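Local coordinates for Mgp-operon protein 3 (Mycoplasma pneumoniae, PDB 6RJ1) that probably takes part in cell adhesion as the extracellular N-domain of the immunodominant membrane protein P40/P90 of this human pathogen, at residues L28-A33 with A55-A60; Q464-G469 with D548-A553; S487-W492 with Q712-D717; A553-G558 with L803-G808; V786-V791 with V893-I898. All coordinates share one frame; numbering follows the deposited sequence.

How the contacts relate
Five contacts illustrate how a largely beta protein ties distant parts of one chain together. From the N terminus, contact 1 closes a short loop, joining helix 30-33 to strand 52-59, before any other opens. Contact 2 then packs strand 464-468 against strand 549-563. Contact 3, strand 487-492 with the loop after helix 701-712, opens within that span and closes beyond it, so the two cross. Contact 4 shares Ala-553 with contact 2, sets strand 549-563 against the hairpin at 799-805 and crosses contact 3. Contact 5, the loop after strand 779-786 with strand 888-896, crosses contact 4. Leu-56 on Val-467 joins contacts 1 and 2 within one sheet; Leu-804 on Val-893 links two sheets.

Contact 1: residues L28-A33 with A55-A60; sequences LDVVRA and ALVRSA
Val-30 and Val-31, at the start of the short helix 30-33, press their methyl groups against Ala-55 and Val-57 of strand 52-59. Only apolar atoms meet, and no hydrogen bond crosses. Val-30 directs its CB at the strand, and with CG1 anti to the backbone N (chi1 164°) that branch is the one sent between the two strand residues. There CG1 of Val-30 lies 3.8 Å from CB of Ala-55 and 3.9 Å from CG1 of Val-57. Val-57 offers this same methyl to both helix residues, because its CG1 stands anti to the carbonyl carbon (chi1 -69°). Val-31 answers with its other branch, CG2, which comes within 4.1 Å of Val-57 CG1. Both valines of the helix meet Val-57 at a slant. The helix start is secured from its own side: Asp-29 is the N-cap, and its OD1 accepts from Arg-32 N at 3.3 Å, an almost straight bond arriving from above the carboxylate plane. Strand 52-59 lies between strands 40-48 and 114-121 of the eight-stranded mixed sheet. Tyr-40 from the first touches Val-31, and Leu-116 from the second touches both Val-30 and Val-57, while Leu-56 points away from the helix, onto Leu-134 of strand 125-135. The helix thus lies over one face of that sheet, carried there from strand 28-29, an outer strand of the small N-terminal sheet.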
# COMPACT_ATOMS: atom_id res chain seq x y z
N LEU A 28 -26.10 11.07 -14.34
CA LEU A 28 -26.28 11.60 -13.00
C LEU A 28 -25.02 12.33 -12.51
O LEU A 28 -23.98 11.70 -12.37
CB LEU A 28 -26.68 10.44 -12.06
CG LEU A 28 -26.60 10.66 -10.54
CD1 LEU A 28 -27.89 11.23 -10.00
CD2 LEU A 28 -26.25 9.37 -9.84
N ASP A 29 -25.13 13.66 -12.24
CA ASP A 29 -24.03 14.44 -11.67
C ASP A 29 -24.14 14.25 -10.17
O ASP A 29 -24.91 14.93 -9.50
CB ASP A 29 -24.08 15.93 -12.05
CG ASP A 29 -22.86 16.76 -11.63
OD1 ASP A 29 -22.21 16.40 -10.60
OD2 ASP A 29 -22.55 17.75 -12.32
N VAL A 30 -23.39 13.27 -9.68
CA VAL A 30 -23.33 12.80 -8.30
C VAL A 30 -23.16 13.97 -7.29
O VAL A 30 -23.89 14.01 -6.30
CB VAL A 30 -22.24 11.71 -8.20
CG1 VAL A 30 -21.83 11.42 -6.77
CG2 VAL A 30 -22.69 10.42 -8.88
N VAL A 31 -22.26 14.93 -7.59
CA VAL A 31 -21.97 16.08 -6.73
C VAL A 31 -23.15 17.08 -6.70
O VAL A 31 -23.58 17.48 -5.61
CB VAL A 31 -20.60 16.72 -7.10
CG1 VAL A 31 -20.37 18.05 -6.37
CG2 VAL A 31 -19.46 15.76 -6.81
N ARG A 32 -23.68 17.46 -7.88
CA ARG A 32 -24.82 18.37 -8.01
C ARG A 32 -26.08 17.77 -7.37
O ARG A 32 -26.77 18.48 -6.62
CB ARG A 32 -25.10 18.69 -9.50
CG ARG A 32 -24.85 20.14 -9.88
CD ARG A 32 -23.61 20.30 -10.74
NE ARG A 32 -23.43 21.68 -11.19
CZ ARG A 32 -22.57 22.06 -12.13
NH1 ARG A 32 -21.81 21.16 -12.75
NH2 ARG A 32 -22.47 23.34 -12.47
N ALA A 33 -26.36 16.47 -7.63
CA ALA A 33 -27.54 15.74 -7.12
C ALA A 33 -27.54 15.58 -5.61
O ALA A 33 -28.62 15.56 -5.01
CB ALA A 33 -27.65 14.38 -7.79
N ALA A 55 -21.97 6.01 -3.84
CA ALA A 55 -20.86 6.81 -4.36
C ALA A 55 -19.96 7.33 -3.23
O ALA A 55 -20.40 7.41 -2.09
CB ALA A 55 -21.39 7.96 -5.21
N LEU A 56 -18.70 7.65 -3.55
CA LEU A 56 -17.70 8.19 -2.63
C LEU A 56 -17.16 9.49 -3.21
O LEU A 56 -16.65 9.52 -4.33
CB LEU A 56 -16.56 7.17 -2.41
CG LEU A 56 -15.44 7.56 -1.43
CD1 LEU A 56 -15.98 7.85 -0.04
CD2 LEU A 56 -14.39 6.47 -1.37
N VAL A 57 -17.29 10.57 -2.44
CA VAL A 57 -16.84 11.90 -2.88
C VAL A 57 -15.94 12.58 -1.85
O VAL A 57 -16.16 12.45 -0.64
CB VAL A 57 -18.03 12.83 -3.29
CG1 VAL A 57 -18.71 12.36 -4.58
CG2 VAL A 57 -19.04 13.00 -2.16
N ARG A 58 -14.95 13.34 -2.33
CA ARG A 58 -14.02 14.09 -1.49
C ARG A 58 -13.76 15.47 -2.07
O ARG A 58 -13.95 15.67 -3.26
CB ARG A 58 -12.71 13.30 -1.28
CG ARG A 58 -11.82 13.18 -2.50
CD ARG A 58 -10.67 12.22 -2.27
NE ARG A 58 -9.93 11.99 -3.52
CZ ARG A 58 -8.91 11.16 -3.64
NH1 ARG A 58 -8.48 10.47 -2.59
NH2 ARG A 58 -8.30 11.02 -4.80
N SER A 59 -13.32 16.42 -1.24
CA SER A 59 -13.04 17.79 -1.69
C SER A 59 -11.60 18.16 -1.39
O SER A 59 -11.10 17.83 -0.31
CB SER A 59 -13.99 18.78 -1.03
OG SER A 59 -13.50 20.11 -1.05
N ALA A 60 -10.95 18.88 -2.33
CA ALA A 60 -9.57 19.36 -2.20
C ALA A 60 -9.50 20.54 -1.20
O ALA A 60 -8.42 21.08 -0.92
CB ALA A 60 -9.04 19.79 -3.55

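Contact 2: residues Q464-G469 with D548-A553; sequences QIVVMG and DHLVFA
Two beta sheets packed face to face meet here through Val-466 and Met-468 of strand 464-468 and Leu-550 of strand 549-563. The strands run in nearly the same direction but are not bonded to each other: CA of Val-466 and CA of Leu-550 stand 8.9 Å apart, a spacing filled by side chains. Val-466 and Leu-550 reach toward each other tip to tip, CG1 of Val-466 lying 4.2 Å from CD2 of Leu-550. For Leu-550 this follows from CG being anti to the backbone N (chi1 178°), which carries the branched end out from the strand. Met-468 approaches the same methyl from farther along its strand. Its chain beyond CG is fully extended, and the terminal CE comes to 4.5 Å from Leu-550 CD2, so one leucine methyl serves two partners. The core continues past the two strands: Leu-543 of strand 538-546 touches both Val-466 and Leu-550, and Ile-540 touches Met-468. Face-to-face packing of sheets through aliphatic side chains is the general way beta layers are joined, and here it is consistent with the beta-propeller clan of the MgpC adhesin family.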
# COMPACT_ATOMS: atom_id res chain seq x y z
N GLN A 464 -23.89 -1.93 5.51
CA GLN A 464 -22.60 -1.44 5.99
C GLN A 464 -21.75 -1.01 4.82
O GLN A 464 -21.67 -1.72 3.81
CB GLN A 464 -21.86 -2.50 6.82
CG GLN A 464 -22.64 -3.01 8.02
CD GLN A 464 -21.76 -3.11 9.22
OE1 GLN A 464 -21.50 -2.12 9.90
NE2 GLN A 464 -21.28 -4.32 9.50
N ILE A 465 -21.10 0.15 4.95
CA ILE A 465 -20.22 0.68 3.93
C ILE A 465 -18.81 0.70 4.50
O ILE A 465 -18.60 1.20 5.61
CB ILE A 465 -20.68 2.07 3.41
CG1 ILE A 465 -22.10 2.00 2.80
CG2 ILE A 465 -19.69 2.62 2.39
CD1 ILE A 465 -23.16 2.58 3.63
N VAL A 466 -17.88 0.12 3.76
CA VAL A 466 -16.47 0.07 4.12
C VAL A 466 -15.71 0.98 3.17
O VAL A 466 -15.89 0.90 1.97
CB VAL A 466 -15.89 -1.38 4.14
CG1 VAL A 466 -14.47 -1.40 4.71
CG2 VAL A 466 -16.79 -2.32 4.94
N VAL A 467 -14.89 1.89 3.72
CA VAL A 467 -14.07 2.84 2.95
C VAL A 467 -12.62 2.64 3.34
O VAL A 467 -12.32 2.56 4.52
CB VAL A 467 -14.54 4.32 3.11
CG1 VAL A 467 -13.63 5.28 2.34
CG2 VAL A 467 -16.00 4.49 2.67
N MET A 468 -11.73 2.51 2.35
CA MET A 468 -10.29 2.32 2.55
C MET A 468 -9.49 3.29 1.67
O MET A 468 -10.04 3.90 0.74
CB MET A 468 -9.87 0.86 2.32
CG MET A 468 -10.32 -0.06 3.43
SD MET A 468 -9.76 -1.77 3.18
CE MET A 468 -10.48 -2.56 4.61
N GLY A 469 -8.20 3.45 2.00
CA GLY A 469 -7.28 4.36 1.33
C GLY A 469 -6.83 3.92 -0.03
O GLY A 469 -7.26 2.87 -0.52
N ASP A 548 -21.41 -12.79 0.92
CA ASP A 548 -21.74 -12.00 2.12
C ASP A 548 -20.51 -11.67 3.00
O ASP A 548 -20.64 -11.42 4.20
CB ASP A 548 -22.87 -12.67 2.95
CG ASP A 548 -24.19 -12.83 2.22
OD1 ASP A 548 -24.64 -11.85 1.59
OD2 ASP A 548 -24.78 -13.93 2.31
N HIS A 549 -19.33 -11.62 2.38
CA HIS A 549 -18.06 -11.34 3.05
C HIS A 549 -17.24 -10.32 2.29
O HIS A 549 -17.34 -10.24 1.06
CB HIS A 549 -17.25 -12.64 3.17
CG HIS A 549 -17.71 -13.56 4.25
ND1 HIS A 549 -18.89 -14.28 4.14
CD2 HIS A 549 -17.12 -13.87 5.43
CE1 HIS A 549 -18.99 -14.98 5.25
NE2 HIS A 549 -17.94 -14.77 6.06
N LEU A 550 -16.41 -9.56 3.03
CA LEU A 550 -15.51 -8.57 2.46
C LEU A 550 -14.12 -9.20 2.24
O LEU A 550 -13.58 -9.86 3.13
CB LEU A 550 -15.40 -7.32 3.35
CG LEU A 550 -14.43 -6.23 2.86
CD1 LEU A 550 -15.09 -5.31 1.86
CD2 LEU A 550 -13.82 -5.46 4.01
N VAL A 551 -13.56 -8.98 1.06
CA VAL A 551 -12.24 -9.45 0.70
C VAL A 551 -11.38 -8.20 0.44
O VAL A 551 -11.86 -7.24 -0.16
CB VAL A 551 -12.33 -10.42 -0.50
CG1 VAL A 551 -10.97 -10.63 -1.14
CG2 VAL A 551 -12.91 -11.76 -0.06
N PHE A 552 -10.14 -8.20 0.94
CA PHE A 552 -9.21 -7.09 0.76
C PHE A 552 -7.78 -7.59 0.56
O PHE A 552 -7.46 -8.74 0.88
CB PHE A 552 -9.30 -6.09 1.94
CG PHE A 552 -8.49 -6.50 3.14
CD1 PHE A 552 -8.98 -7.44 4.05
CD2 PHE A 552 -7.22 -5.97 3.36
CE1 PHE A 552 -8.21 -7.84 5.15
CE2 PHE A 552 -6.45 -6.39 4.45
CZ PHE A 552 -6.95 -7.32 5.34
N ALA A 553 -6.92 -6.70 0.03
CA ALA A 553 -5.50 -6.92 -0.20
C ALA A 553 -4.81 -5.58 -0.16
O ALA A 553 -5.36 -4.57 -0.63
CB ALA A 553 -5.26 -7.60 -1.53

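Contact 3: residues S487-W492 with Q712-D717; sequences SGKATW and QSTSDD
This is a sparse, partly buried contact in which Gln-712 and Thr-714, where the chain leaves helix 701-712 and enters the loop behind it, meet Lys-489 of strand 487-492. That strand runs between strands 125-135 and 477-482 of the eight-stranded sheet and is broken by a bulge or short loop. The one hydrogen bond across is weak: Lys-489 N gives to Gln-712 OE1 over 3.4 Å, long but fairly straight at 166°. Gln-712 sets out with its CB turned away from the strand, and the bend at its second torsion (chi2 59°) swings the amide oxygen back to the backbone. The same oxygen lies 4.0 Å from CA of Gly-488. Lys-489 itself sends an extended chain toward the loop and crosses Thr-714 at about a right angle, its NZ ending 3.4 Å from the methyl CG2. Nearby, Thr-491 OG1 is hydrogen-bonded to the carbonyl of Ala-707, giving strand and helix a second polar link, and the loop has weak bonds of its own, from Thr-714 O to Asn-78 and from Ser-715 OG to Lys-140. Across the contact, then, the lysine ammonium faces a methyl group and not an anion, and the directional part falls to a single glutamine carbonyl. Between these two segments the polar hold is thus weak, and the lysine adds contact along its aliphatic chain.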
# COMPACT_ATOMS: atom_id res chain seq x y z
N SER A 487 -23.13 10.02 10.19
CA SER A 487 -21.67 10.08 10.13
C SER A 487 -21.08 8.83 10.80
O SER A 487 -21.80 8.06 11.43
CB SER A 487 -21.16 11.36 10.78
OG SER A 487 -20.43 11.16 11.98
N GLY A 488 -19.77 8.67 10.65
CA GLY A 488 -19.04 7.55 11.24
C GLY A 488 -17.56 7.81 11.30
O GLY A 488 -16.97 8.23 10.31
N LYS A 489 -16.95 7.58 12.48
CA LYS A 489 -15.52 7.74 12.72
C LYS A 489 -14.78 6.57 12.11
O LYS A 489 -15.36 5.47 11.99
CB LYS A 489 -15.20 7.80 14.22
CG LYS A 489 -15.66 9.06 14.93
CD LYS A 489 -15.62 8.89 16.43
CE LYS A 489 -16.15 10.11 17.13
NZ LYS A 489 -15.94 10.05 18.59
N ALA A 490 -13.51 6.79 11.72
CA ALA A 490 -12.67 5.75 11.14
C ALA A 490 -12.09 4.87 12.25
O ALA A 490 -12.01 5.28 13.42
CB ALA A 490 -11.55 6.39 10.35
N THR A 491 -11.68 3.65 11.87
CA THR A 491 -11.01 2.68 12.73
C THR A 491 -9.53 2.77 12.40
O THR A 491 -9.17 2.76 11.22
CB THR A 491 -11.54 1.26 12.48
OG1 THR A 491 -12.97 1.27 12.45
CG2 THR A 491 -11.02 0.24 13.50
N TRP A 492 -8.67 2.84 13.42
CA TRP A 492 -7.22 2.88 13.25
C TRP A 492 -6.70 1.52 12.80
O TRP A 492 -7.11 0.51 13.37
CB TRP A 492 -6.54 3.25 14.57
CG TRP A 492 -6.79 4.65 15.02
CD1 TRP A 492 -7.71 5.07 15.94
CD2 TRP A 492 -6.09 5.82 14.59
NE1 TRP A 492 -7.62 6.43 16.10
CE2 TRP A 492 -6.64 6.92 15.28
CE3 TRP A 492 -5.04 6.05 13.68
CZ2 TRP A 492 -6.18 8.23 15.10
CZ3 TRP A 492 -4.59 7.35 13.50
CH2 TRP A 492 -5.15 8.42 14.20
N GLN A 712 -16.34 3.86 17.26
CA GLN A 712 -17.36 4.62 17.99
C GLN A 712 -17.06 4.82 19.48
O GLN A 712 -17.69 5.67 20.11
CB GLN A 712 -18.76 4.01 17.78
CG GLN A 712 -19.65 4.78 16.79
CD GLN A 712 -19.09 4.93 15.37
OE1 GLN A 712 -18.72 6.03 14.94
NE2 GLN A 712 -19.03 3.84 14.62
N SER A 713 -16.08 4.07 20.02
CA SER A 713 -15.65 4.17 21.42
C SER A 713 -14.92 5.49 21.65
O SER A 713 -14.00 5.84 20.90
CB SER A 713 -14.76 2.99 21.79
OG SER A 713 -14.46 2.98 23.17
N THR A 714 -15.36 6.24 22.69
CA THR A 714 -14.82 7.54 23.07
C THR A 714 -13.94 7.44 24.31
O THR A 714 -14.45 7.42 25.43
CB THR A 714 -15.92 8.61 23.20
OG1 THR A 714 -17.06 8.05 23.87
CG2 THR A 714 -16.33 9.17 21.86
N SER A 715 -12.62 7.37 24.09
CA SER A 715 -11.54 7.25 25.08
C SER A 715 -11.78 6.11 26.09
O SER A 715 -11.35 4.98 25.83
CB SER A 715 -11.28 8.59 25.78
OG SER A 715 -10.16 8.52 26.66
N ASP A 716 -12.51 6.40 27.19
CA ASP A 716 -12.91 5.51 28.28
C ASP A 716 -11.95 4.30 28.52
O ASP A 716 -10.74 4.50 28.69
CB ASP A 716 -14.39 5.04 28.10
CG ASP A 716 -14.80 4.57 26.71
OD1 ASP A 716 -14.02 3.83 26.07
OD2 ASP A 716 -15.92 4.93 26.27
N ASP A 717 -12.52 3.08 28.54
CA ASP A 717 -11.85 1.80 28.83
C ASP A 717 -11.57 0.93 27.59
O ASP A 717 -10.95 -0.13 27.72
CB ASP A 717 -12.65 1.00 29.89
CG ASP A 717 -14.14 1.34 30.03
OD1 ASP A 717 -14.45 2.48 30.46
OD2 ASP A 717 -14.98 0.46 29.76

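Contact 4: residues A553-G558 with L803-G808; sequences AAFKAG and LLVRGG
Residues 553-556 and 803-805 are both extended and set off in roughly the same direction, then diverge: CA of Ala-553 and CA of Leu-803 are 8.2 Å apart, whereas CA of Phe-555 and CA of Val-805 are separated by 10.1 Å. No backbone bond joins them. The second strand ends in a type II turn from Val-805 to Gly-808, where Val-805 N gives to Gly-808 O at 3.0 Å and the return bond is weak. Gly-807 takes a positive phi of 96° in this turn, a conformation in which a CB would jam against the preceding carbonyl oxygen. The turn makes strands 799-805 and 808-815 a tight beta hairpin, part of an antiparallel sheet laid against the sheet that contains strand 549-563, an arrangement consistent with the propeller-like fold of the family. Where the strands are closer, small meets large: CB of Ala-553 touches CD2 of Leu-803 at 4.0 Å. Leu-782 of strand 779-786 touches both. Where they diverge, the ring of Phe-555 bridges the space. Its CB bond does not aim at the hairpin, yet chi1 of -96° brings the ring round until CE2 lies 4.0 Å from CG1 of Val-805. The methyl sits at the ring edge, close to its plane, and the two side chains cross at about a right angle. Arg-806, on the turn, leads its guanidinium away from this meeting, to a salt bridge with Asp-769 and the carbonyls of Asn-773 and Leu-776.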
# COMPACT_ATOMS: atom_id res chain seq x y z
N ALA A 553 -6.92 -6.70 0.03
CA ALA A 553 -5.50 -6.92 -0.20
C ALA A 553 -4.81 -5.58 -0.16
O ALA A 553 -5.36 -4.57 -0.63
CB ALA A 553 -5.26 -7.60 -1.53
N ALA A 554 -3.63 -5.56 0.43
CA ALA A 554 -2.83 -4.36 0.60
C ALA A 554 -1.37 -4.73 0.80
O ALA A 554 -1.06 -5.86 1.17
CB ALA A 554 -3.32 -3.60 1.84
N PHE A 555 -0.48 -3.77 0.56
CA PHE A 555 0.93 -3.97 0.86
C PHE A 555 1.12 -3.33 2.22
O PHE A 555 0.55 -2.27 2.49
CB PHE A 555 1.84 -3.30 -0.17
CG PHE A 555 2.30 -4.24 -1.24
CD1 PHE A 555 3.33 -5.15 -1.00
CD2 PHE A 555 1.71 -4.23 -2.50
CE1 PHE A 555 3.74 -6.04 -1.99
CE2 PHE A 555 2.13 -5.11 -3.49
CZ PHE A 555 3.13 -6.01 -3.23
N LYS A 556 1.89 -3.98 3.09
CA LYS A 556 2.20 -3.45 4.40
C LYS A 556 3.18 -2.30 4.15
O LYS A 556 4.20 -2.50 3.49
CB LYS A 556 2.86 -4.54 5.26
CG LYS A 556 3.32 -4.08 6.64
CD LYS A 556 4.50 -4.93 7.16
CE LYS A 556 5.84 -4.28 6.89
NZ LYS A 556 6.14 -3.20 7.88
N ALA A 557 2.83 -1.09 4.60
CA ALA A 557 3.71 0.06 4.46
C ALA A 557 4.83 -0.09 5.52
O ALA A 557 4.59 -0.67 6.59
CB ALA A 557 2.94 1.34 4.70
N GLY A 558 6.04 0.38 5.21
CA GLY A 558 7.17 0.30 6.12
C GLY A 558 6.93 1.12 7.38
O GLY A 558 6.67 2.31 7.29
N LEU A 803 -5.62 -9.53 -8.26
CA LEU A 803 -5.04 -8.19 -8.26
C LEU A 803 -3.75 -8.18 -9.08
O LEU A 803 -3.08 -9.21 -9.23
CB LEU A 803 -4.82 -7.62 -6.84
CG LEU A 803 -3.71 -8.24 -6.01
CD1 LEU A 803 -2.88 -7.18 -5.34
CD2 LEU A 803 -4.26 -9.24 -5.02
N LEU A 804 -3.42 -7.01 -9.61
CA LEU A 804 -2.23 -6.82 -10.41
C LEU A 804 -1.15 -6.18 -9.56
O LEU A 804 -1.43 -5.25 -8.79
CB LEU A 804 -2.57 -5.94 -11.64
CG LEU A 804 -2.75 -6.64 -13.00
CD1 LEU A 804 -3.59 -7.92 -12.91
CD2 LEU A 804 -3.39 -5.71 -13.99
N VAL A 805 0.06 -6.72 -9.65
CA VAL A 805 1.27 -6.24 -8.98
C VAL A 805 2.37 -6.05 -10.03
O VAL A 805 2.19 -6.44 -11.18
CB VAL A 805 1.74 -7.14 -7.79
CG1 VAL A 805 0.76 -7.08 -6.63
CG2 VAL A 805 2.02 -8.58 -8.23
N ARG A 806 3.51 -5.46 -9.64
CA ARG A 806 4.61 -5.27 -10.56
C ARG A 806 5.18 -6.62 -10.97
O ARG A 806 5.61 -7.40 -10.10
CB ARG A 806 5.70 -4.37 -9.96
CG ARG A 806 5.22 -2.99 -9.59
CD ARG A 806 6.37 -2.09 -9.23
NE ARG A 806 7.14 -1.67 -10.41
CZ ARG A 806 8.23 -0.92 -10.36
NH1 ARG A 806 8.72 -0.52 -9.20
NH2 ARG A 806 8.84 -0.57 -11.48
N GLY A 807 5.10 -6.91 -12.26
CA GLY A 807 5.62 -8.14 -12.84
C GLY A 807 4.66 -9.30 -13.04
O GLY A 807 5.00 -10.24 -13.76
N GLY A 808 3.49 -9.25 -12.41
CA GLY A 808 2.53 -10.34 -12.55
C GLY A 808 1.19 -10.17 -11.87
O GLY A 808 0.89 -9.12 -11.29

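Contact 5: residues V786-V791 with V893-I898; sequences VDPAPV and VSRTGI
Arg-895 is the residue of segment 893-898 that meets Asp-787. Val-893 comes first along the strand; it is buried against Trp-863 and touches Val-802 and Leu-804 of strand 799-805, so the strand packs on the neighbouring sheet. Ser-894 follows with a backbone pairing to Leu-916. Arg-895 then turns toward the loop after strand 779-786, its chain extended from CG to NE, and lays its guanidinium under Asp-787. CB of Asp-787 sits 3.6 Å above the guanidinium plane, over its centre, and 3.7 Å from CZ of Arg-895. Asp-787 and Arg-895 cross at a slant, carboxylate and guanidinium planes 43° apart, and OD1 of Asp-787 touches CD of Arg-895 at 3.5 Å. The salt bridge is long, 3.8 Å from OD1 of Asp-787 to NE of Arg-895, and the oxygen lies well out of the guanidinium plane, so charges attract without an N-H directed at it. The directed bonds go to other partners: NH1 of Arg-895 bonds Tyr-856 OH, which also bonds Val-786 O, and NH2 reaches Gly-785 O weakly. Arg-811 stands close to NE, a like charge that the carboxylate of Asp-787 may partly offset at Arg-895. Beyond, Thr-896 pairs with Ala-914, and Gly-897, with phi positive, leads the chain off the strand. The result is an inter-sheet contact at the surface, one strand arginine stacked by a loop aspartate with a long ion pair, a join compatible with a propeller-like fold.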
# COMPACT_ATOMS: atom_id res chain seq x y z
N VAL A 786 -16.96 -15.16 -8.37
CA VAL A 786 -17.48 -16.52 -8.14
C VAL A 786 -17.28 -17.33 -9.42
O VAL A 786 -17.79 -16.94 -10.47
CB VAL A 786 -18.96 -16.56 -7.66
CG1 VAL A 786 -19.44 -17.99 -7.43
CG2 VAL A 786 -19.17 -15.72 -6.41
N ASP A 787 -16.52 -18.43 -9.33
CA ASP A 787 -16.22 -19.33 -10.44
C ASP A 787 -17.52 -19.89 -11.05
O ASP A 787 -18.34 -20.45 -10.30
CB ASP A 787 -15.26 -20.45 -9.99
CG ASP A 787 -14.87 -21.47 -11.04
OD1 ASP A 787 -14.48 -21.06 -12.16
OD2 ASP A 787 -14.92 -22.69 -10.73
N PRO A 788 -17.78 -19.68 -12.36
CA PRO A 788 -19.04 -20.18 -12.96
C PRO A 788 -19.10 -21.70 -13.10
O PRO A 788 -20.20 -22.25 -13.16
CB PRO A 788 -19.09 -19.49 -14.32
CG PRO A 788 -17.67 -19.20 -14.65
CD PRO A 788 -16.93 -19.01 -13.37
N ALA A 789 -17.93 -22.36 -13.18
CA ALA A 789 -17.79 -23.81 -13.34
C ALA A 789 -18.47 -24.59 -12.21
O ALA A 789 -18.36 -24.18 -11.05
CB ALA A 789 -16.31 -24.18 -13.43
N PRO A 790 -19.19 -25.69 -12.51
CA PRO A 790 -19.87 -26.44 -11.44
C PRO A 790 -18.91 -27.21 -10.54
O PRO A 790 -17.90 -27.75 -11.01
CB PRO A 790 -20.82 -27.37 -12.20
CG PRO A 790 -20.18 -27.58 -13.51
CD PRO A 790 -19.44 -26.31 -13.83
N VAL A 791 -19.22 -27.26 -9.24
CA VAL A 791 -18.44 -28.00 -8.24
C VAL A 791 -19.17 -29.30 -7.84
O VAL A 791 -20.33 -29.50 -8.23
CB VAL A 791 -17.97 -27.16 -7.02
CG1 VAL A 791 -16.80 -26.26 -7.39
CG2 VAL A 791 -19.12 -26.35 -6.41
N VAL A 893 -7.78 -11.39 -17.18
CA VAL A 893 -7.28 -12.33 -16.18
C VAL A 893 -8.17 -13.58 -16.17
O VAL A 893 -9.39 -13.47 -16.04
CB VAL A 893 -7.03 -11.71 -14.79
CG1 VAL A 893 -6.54 -12.76 -13.80
CG2 VAL A 893 -6.02 -10.56 -14.88
N SER A 894 -7.57 -14.76 -16.36
CA SER A 894 -8.29 -16.03 -16.40
C SER A 894 -7.75 -17.00 -15.35
O SER A 894 -6.59 -16.89 -14.96
CB SER A 894 -8.17 -16.65 -17.79
OG SER A 894 -6.83 -16.66 -18.27
N ARG A 895 -8.58 -17.94 -14.91
CA ARG A 895 -8.19 -18.96 -13.94
C ARG A 895 -7.37 -20.06 -14.61
O ARG A 895 -7.63 -20.41 -15.77
CB ARG A 895 -9.43 -19.60 -13.30
CG ARG A 895 -10.12 -18.75 -12.25
CD ARG A 895 -11.33 -19.49 -11.71
NE ARG A 895 -11.91 -18.81 -10.55
CZ ARG A 895 -12.79 -17.82 -10.61
NH1 ARG A 895 -13.20 -17.36 -11.79
NH2 ARG A 895 -13.27 -17.27 -9.51
N THR A 896 -6.38 -20.62 -13.89
CA THR A 896 -5.53 -21.73 -14.35
C THR A 896 -5.33 -22.72 -13.20
O THR A 896 -5.39 -22.33 -12.03
CB THR A 896 -4.16 -21.25 -14.90
OG1 THR A 896 -3.44 -20.52 -13.91
CG2 THR A 896 -4.28 -20.42 -16.19
N GLY A 897 -5.10 -23.98 -13.54
CA GLY A 897 -4.85 -25.05 -12.57
C GLY A 897 -6.09 -25.78 -12.08
O GLY A 897 -7.22 -25.42 -12.44
N ILE A 898 -5.87 -26.82 -11.25
CA ILE A 898 -6.92 -27.64 -10.64
C ILE A 898 -7.66 -26.79 -9.60
O ILE A 898 -7.03 -26.04 -8.84
CB ILE A 898 -6.34 -28.95 -10.00
CG1 ILE A 898 -5.25 -29.64 -10.90
CG2 ILE A 898 -7.44 -29.94 -9.58
CD1 ILE A 898 -5.64 -30.10 -12.36